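PDB 4CO9: kynurenine formamidase from Bacillus anthracis, which catalyses the zinc-dependent hydrolysis of N-formyl-L-kynurenine to L-kynurenine and formate, a step of tryptophan degradation. Local coordinates for residues Q165-H169 / S170-L174; H181-D184 / G185-L189. All coordinates share one frame; numbering follows the deposited sequence.

Contact 1 (Q165-H169 / S170-L174); sequences QLFKH and SIHIL
Phe167 turns the edge of its ring to the face of His172, in a T-shaped stack with centroids 4.8 Å apart and planes at 58°. The corner CE1 of Phe167 does the touching, 3.6 Å from ND1 of His172. The carbonyl O of Ile171 sits over the centre of the Phe167 ring. CD2 of Phe167 lies 3.8 Å from CD1 of Ile173. Leu166, with CG beside the backbone N (chi1 -73°), sends its two methyls to different partners: CD2 meets CD1 of Ile171 at 3.8 Å, and CD1 meets CG1 of Ile173. Backbone bonds hold this turn in shape. Ile171 N donates to Leu166 O at 2.9 Å, and Ser170 N to Phe167 O at 3.0 Å. Leu166 O also accepts from His169 N, which comes from the opposite face of the carbonyl plane. His169 ND1 bonds to Gln165 O at 2.8 Å, with the carbonyl oxygen in the ring plane. Further out, ND1 of His172 is hydrogen-bonded to Tyr78 OH, which probably holds that ring in its rotation. Ser170, at positive phi, is the C-prime residue of a Schellman motif. It ends helix 161-168 and leads into strand 172-175, closing a beta-alpha-beta unit.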
ATOM      1  N   GLN C 165      19.278   8.124 -14.186  1.00 18.58           N
ATOM      2  CA  GLN C 165      20.511   7.463 -13.791  1.00 19.40           C
ATOM      3  C   GLN C 165      20.266   6.439 -12.693  1.00 18.86           C
ATOM      4  O   GLN C 165      20.857   5.355 -12.711  1.00 18.13           O
ATOM      5  CB  GLN C 165      21.576   8.478 -13.384  1.00 21.11           C
ATOM      6  CG  GLN C 165      22.186   9.213 -14.570  1.00 22.42           C
ATOM      7  CD  GLN C 165      22.759   8.253 -15.601  1.00 23.80           C
ATOM      8  OE1 GLN C 165      23.607   7.421 -15.284  1.00 26.07           O
ATOM      9  NE2 GLN C 165      22.277   8.346 -16.834  1.00 24.88           N
ATOM     10  N   LEU C 166      19.388   6.772 -11.749  1.00 18.55           N
ATOM     11  CA  LEU C 166      19.069   5.843 -10.675  1.00 17.59           C
ATOM     12  C   LEU C 166      18.522   4.547 -11.239  1.00 17.65           C
ATOM     13  O   LEU C 166      19.067   3.469 -10.972  1.00 17.80           O
ATOM     14  CB  LEU C 166      18.085   6.462  -9.674  1.00 17.29           C
ATOM     15  CG  LEU C 166      18.681   7.537  -8.773  1.00 17.00           C
ATOM     16  CD1 LEU C 166      17.588   8.300  -8.032  1.00 16.47           C
ATOM     17  CD2 LEU C 166      19.676   6.944  -7.792  1.00 17.24           C
ATOM     18  N   PHE C 167      17.489   4.636 -12.064  1.00 17.73           N
ATOM     19  CA  PHE C 167      16.922   3.417 -12.621  1.00 19.13           C
ATOM     20  C   PHE C 167      17.890   2.703 -13.595  1.00 20.40           C
ATOM     21  O   PHE C 167      17.887   1.473 -13.662  1.00 19.31           O
ATOM     22  CB  PHE C 167      15.480   3.592 -13.147  1.00 19.34           C
ATOM     23  CG  PHE C 167      14.405   3.229 -12.118  1.00 18.72           C
ATOM     24  CD1 PHE C 167      14.091   1.906 -11.860  1.00 19.02           C
ATOM     25  CD2 PHE C 167      13.717   4.211 -11.413  1.00 19.04           C
ATOM     26  CE1 PHE C 167      13.105   1.569 -10.938  1.00 18.63           C
ATOM     27  CE2 PHE C 167      12.725   3.879 -10.489  1.00 18.59           C
ATOM     28  CZ  PHE C 167      12.421   2.558 -10.256  1.00 18.42           C
ATOM     29  N   LYS C 168      18.754   3.449 -14.283  1.00 22.24           N
ATOM     30  CA  LYS C 168      19.801   2.838 -15.125  1.00 24.24           C
ATOM     31  C   LYS C 168      20.706   1.930 -14.296  1.00 24.24           C
ATOM     32  O   LYS C 168      21.294   0.989 -14.826  1.00 24.70           O
ATOM     33  CB  LYS C 168      20.645   3.929 -15.773  0.50 25.75           C
ATOM     34  CG  LYS C 168      21.454   3.523 -16.998  0.50 27.71           C
ATOM     35  CD  LYS C 168      22.369   4.662 -17.457  0.50 28.88           C
ATOM     36  CE  LYS C 168      22.355   4.863 -18.967  0.50 29.55           C
ATOM     37  NZ  LYS C 168      22.774   3.658 -19.708  0.50 30.19           N
ATOM     38  N   HIS C 169      20.851   2.247 -13.011  1.00 24.32           N
ATOM     39  CA  HIS C 169      21.694   1.479 -12.098  1.00 24.57           C
ATOM     40  C   HIS C 169      20.891   0.604 -11.141  1.00 25.43           C
ATOM     41  O   HIS C 169      21.388   0.217 -10.093  1.00 24.67           O
ATOM     42  CB  HIS C 169      22.596   2.421 -11.315  1.00 25.21           C
ATOM     43  CG  HIS C 169      23.658   3.055 -12.152  1.00 25.99           C
ATOM     44  ND1 HIS C 169      23.443   4.208 -12.873  1.00 25.04           N
ATOM     45  CD2 HIS C 169      24.942   2.691 -12.390  1.00 26.65           C
ATOM     46  CE1 HIS C 169      24.550   4.534 -13.516  1.00 26.79           C
ATOM     47  NE2 HIS C 169      25.474   3.628 -13.242  1.00 27.56           N
ATOM     48  N   SER C 170      19.653   0.308 -11.522  1.00 24.68           N
ATOM     49  CA  SER C 170      18.771  -0.577 -10.783  1.00 24.59           C
ATOM     50  C   SER C 170      18.397  -0.056  -9.395  1.00 21.88           C
ATOM     51  O   SER C 170      18.070  -0.842  -8.521  1.00 21.19           O
ATOM     52  CB  SER C 170      19.375  -1.988 -10.696  1.00 25.69           C
ATOM     53  OG  SER C 170      19.376  -2.580 -11.976  1.00 27.19           O
ATOM     54  N   ILE C 171      18.426   1.265  -9.222  1.00 19.19           N
ATOM     55  CA  ILE C 171      18.053   1.885  -7.962  1.00 17.27           C
ATOM     56  C   ILE C 171      16.643   2.454  -8.082  1.00 15.47           C
ATOM     57  O   ILE C 171      16.377   3.323  -8.898  1.00 14.42           O
ATOM     58  CB  ILE C 171      18.986   3.027  -7.563  1.00 17.16           C
ATOM     59  CG1 ILE C 171      20.424   2.520  -7.497  1.00 17.79           C
ATOM     60  CG2 ILE C 171      18.551   3.618  -6.228  1.00 17.10           C
ATOM     61  CD1 ILE C 171      21.447   3.616  -7.312  1.00 18.20           C
ATOM     62  N   HIS C 172      15.764   1.946  -7.230  1.00 13.61           N
ATOM     63  CA  HIS C 172      14.368   2.325  -7.213  1.00 12.50           C
ATOM     64  C   HIS C 172      14.179   3.576  -6.372  1.00 11.34           C
ATOM     65  O   HIS C 172      15.055   3.941  -5.613  1.00 11.22           O
ATOM     66  CB  HIS C 172      13.562   1.161  -6.694  1.00 12.62           C
ATOM     67  CG  HIS C 172      13.632  -0.039  -7.583  1.00 12.90           C
ATOM     68  ND1 HIS C 172      12.517  -0.597  -8.161  1.00 13.94           N
ATOM     69  CD2 HIS C 172      14.684  -0.767  -8.018  1.00 13.11           C
ATOM     70  CE1 HIS C 172      12.875  -1.636  -8.895  1.00 13.67           C
ATOM     71  NE2 HIS C 172      14.184  -1.755  -8.831  1.00 13.68           N
ATOM     72  N   ILE C 173      13.030   4.225  -6.532  1.00 10.49           N
ATOM     73  CA  ILE C 173      12.811   5.576  -6.015  1.00 10.16           C
ATOM     74  C   ILE C 173      11.558   5.667  -5.165  1.00  9.62           C
ATOM     75  O   ILE C 173      10.471   5.281  -5.602  1.00  9.62           O
ATOM     76  CB  ILE C 173      12.692   6.592  -7.175  1.00 10.44           C
ATOM     77  CG1 ILE C 173      14.008   6.644  -7.955  1.00 10.68           C
ATOM     78  CG2 ILE C 173      12.336   7.986  -6.645  1.00 10.39           C
ATOM     79  CD1 ILE C 173      13.920   7.396  -9.266  1.00 10.93           C
ATOM     80  N   LEU C 174      11.732   6.222  -3.964  1.00  9.29           N
ATOM     81  CA  LEU C 174      10.668   6.461  -3.012  1.00  8.62           C
ATOM     82  C   LEU C 174      10.714   7.929  -2.627  1.00  8.54           C
ATOM     83  O   LEU C 174      11.763   8.432  -2.239  1.00  8.61           O
ATOM     84  CB  LEU C 174      10.894   5.554  -1.799  1.00  8.61           C
ATOM     85  CG  LEU C 174      10.112   5.796  -0.516  1.00  8.66           C
ATOM     86  CD1 LEU C 174       8.611   5.681  -0.761  1.00  8.70           C
ATOM     87  CD2 LEU C 174      10.569   4.817   0.547  1.00  8.70           C
TER

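Contact 2 (H181-D184 / G185-L189); sequences HVAD and GDYEL
Tyr187 OH donates a hydrogen bond to the carbonyl O of Ala183, 2.6 Å away. The bond is short. The hydroxyl meets the carbonyl at a C=O...O angle of 127°, tilted 29° from its plane. Ala183 O lies at the edge of the Tyr187 ring, in its plane, 3.3 Å from CE1 of Tyr187. Tyr187 CG is anti to its own carbonyl carbon (chi1 -63°), and the ring reaches from the strand back to the preceding loop. The phenol therefore spans the bend where the loop after strand 172-175 enters strand 185-190 of the large mixed sheet. Van der Waals contacts are few: CB of Val182 lies 4.1 Å from Tyr187 OH and CB of Ala183 4.0 Å from Tyr187 OH. Outside the bend, Ile208 touches both Val182 and Tyr187, and Ile84 packs on the tyrosine from the other neighbouring strand. Backbone shape matters at Gly185. It has backbone angles that suit a glycine, with positive phi, where the loop passes into the strand. Arg112 grips the loop from outside: its NH1 forms a salt bridge with Asp184 OD1, and its NH2 hydrogen-bonds to Val182 O.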
ATOM      1  N   HIS C 181      10.577  12.714  12.704  1.00 18.14           N
ATOM      2  CA  HIS C 181      10.277  12.070  13.973  1.00 17.63           C
ATOM      3  C   HIS C 181      11.058  10.767  14.198  1.00 17.18           C
ATOM      4  O   HIS C 181      10.810  10.075  15.163  1.00 17.08           O
ATOM      5  CB  HIS C 181       8.775  11.810  14.109  1.00 17.39           C
ATOM      6  CG  HIS C 181       8.221  10.866  13.085  1.00 17.58           C
ATOM      7  ND1 HIS C 181       8.046  11.220  11.764  1.00 17.58           N
ATOM      8  CD2 HIS C 181       7.799   9.583  13.188  1.00 16.96           C
ATOM      9  CE1 HIS C 181       7.561  10.193  11.093  1.00 17.15           C
ATOM     10  NE2 HIS C 181       7.392   9.188  11.934  1.00 16.79           N
ATOM     11  N   VAL C 182      11.998  10.437  13.318  1.00 17.25           N
ATOM     12  CA  VAL C 182      12.776   9.219  13.472  1.00 16.99           C
ATOM     13  C   VAL C 182      14.272   9.507  13.476  1.00 16.34           C
ATOM     14  O   VAL C 182      14.771  10.395  12.781  1.00 16.38           O
ATOM     15  CB  VAL C 182      12.433   8.157  12.392  1.00 17.61           C
ATOM     16  CG1 VAL C 182      10.933   7.932  12.330  1.00 18.44           C
ATOM     17  CG2 VAL C 182      12.971   8.551  11.033  1.00 17.55           C
ATOM     18  N   ALA C 183      14.987   8.720  14.260  1.00 16.85           N
ATOM     19  CA  ALA C 183      16.419   8.888  14.411  1.00 16.98           C
ATOM     20  C   ALA C 183      17.153   8.213  13.272  1.00 17.41           C
ATOM     21  O   ALA C 183      16.632   7.274  12.636  1.00 16.10           O
ATOM     22  CB  ALA C 183      16.863   8.301  15.746  1.00 17.56           C
ATOM     23  N   ASP C 184      18.382   8.663  13.030  1.00 18.00           N
ATOM     24  CA  ASP C 184      19.267   7.994  12.090  1.00 18.73           C
ATOM     25  C   ASP C 184      19.517   6.572  12.539  1.00 18.11           C
ATOM     26  O   ASP C 184      19.460   6.270  13.731  1.00 18.98           O
ATOM     27  CB  ASP C 184      20.618   8.706  12.001  1.00 19.68           C
ATOM     28  CG  ASP C 184      20.529  10.073  11.375  1.00 20.92           C
ATOM     29  OD1 ASP C 184      19.549  10.376  10.669  1.00 23.16           O
ATOM     30  OD2 ASP C 184      21.493  10.844  11.540  1.00 23.20           O
ATOM     31  N   GLY C 185      19.828   5.697  11.596  1.00 16.95           N
ATOM     32  CA  GLY C 185      20.219   4.349  11.945  1.00 16.70           C
ATOM     33  C   GLY C 185      19.584   3.295  11.078  1.00 17.08           C
ATOM     34  O   GLY C 185      19.142   3.569   9.953  1.00 16.08           O
ATOM     35  N   ASP C 186      19.529   2.085  11.627  1.00 16.69           N
ATOM     36  CA  ASP C 186      19.108   0.920  10.899  1.00 17.30           C
ATOM     37  C   ASP C 186      17.705   0.491  11.266  1.00 16.36           C
ATOM     38  O   ASP C 186      17.335   0.445  12.441  1.00 16.26           O
ATOM     39  CB  ASP C 186      20.078  -0.228  11.133  1.00 18.59           C
ATOM     40  CG  ASP C 186      21.376  -0.038  10.380  1.00 20.31           C
ATOM     41  OD1 ASP C 186      21.374   0.589   9.289  1.00 21.88           O
ATOM     42  OD2 ASP C 186      22.392  -0.531  10.871  1.00 22.41           O
ATOM     43  N   TYR C 187      16.937   0.167  10.236  1.00 14.76           N
ATOM     44  CA  TYR C 187      15.562  -0.217  10.392  1.00 14.16           C
ATOM     45  C   TYR C 187      15.239  -1.294   9.387  1.00 13.66           C
ATOM     46  O   TYR C 187      16.032  -1.581   8.483  1.00 14.00           O
ATOM     47  CB  TYR C 187      14.654   0.976  10.107  1.00 13.61           C
ATOM     48  CG  TYR C 187      14.808   2.143  11.035  1.00 13.62           C
ATOM     49  CD1 TYR C 187      15.834   3.075  10.859  1.00 13.64           C
ATOM     50  CD2 TYR C 187      13.904   2.350  12.067  1.00 13.27           C
ATOM     51  CE1 TYR C 187      15.952   4.163  11.701  1.00 13.75           C
ATOM     52  CE2 TYR C 187      14.019   3.424  12.918  1.00 13.35           C
ATOM     53  CZ  TYR C 187      15.034   4.332  12.730  1.00 13.63           C
ATOM     54  OH  TYR C 187      15.142   5.388  13.598  1.00 13.51           O
ATOM     55  N   GLU C 188      14.066  -1.888   9.545  1.00 13.42           N
ATOM     56  CA  GLU C 188      13.432  -2.627   8.471  1.00 13.55           C
ATOM     57  C   GLU C 188      12.403  -1.694   7.852  1.00 12.43           C
ATOM     58  O   GLU C 188      11.688  -1.002   8.572  1.00 12.26           O
ATOM     59  CB  GLU C 188      12.791  -3.908   9.005  0.50 14.33           C
ATOM     60  CG  GLU C 188      13.824  -4.969   9.386  0.50 15.18           C
ATOM     61  CD  GLU C 188      14.216  -5.863   8.232  0.50 15.68           C
ATOM     62  OE1 GLU C 188      13.831  -5.562   7.103  0.50 15.95           O
ATOM     63  OE2 GLU C 188      14.960  -6.842   8.436  0.50 17.30           O
ATOM     64  N   LEU C 189      12.380  -1.630   6.523  1.00 11.14           N
ATOM     65  CA  LEU C 189      11.453  -0.760   5.778  1.00 10.69           C
ATOM     66  C   LEU C 189      10.410  -1.615   5.077  1.00  9.75           C
ATOM     67  O   LEU C 189      10.714  -2.701   4.594  1.00  9.39           O
ATOM     68  CB  LEU C 189      12.201   0.042   4.708  1.00 10.76           C
ATOM     69  CG  LEU C 189      11.395   0.880   3.701  1.00 11.05           C
ATOM     70  CD1 LEU C 189      10.641   2.018   4.370  1.00 11.03           C
ATOM     71  CD2 LEU C 189      12.328   1.439   2.630  1.00 11.48           C
TER

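Overall arrangement
Contacts 1 and 2 follow one another along the chain, and both feed the same mixed sheet. Contact 1 leads into strand 172-175 and contact 2 into strand 185-190, the next strand in sequence. These two are not neighbours in the sheet: strands 81-86, 108-112 and 144-147 lie between them. The centres of the two contacts are about 21 Å apart, and the nearest atoms of the two about 4 Å, without touching. Contact 1 borders the binuclear zinc site. The side chain of Ile173 lies about 5 Å from a bound zinc ion and about 4 Å from the side chains of the zinc ligands His163 and Glu175. Contact 2 lies away from the zinc site.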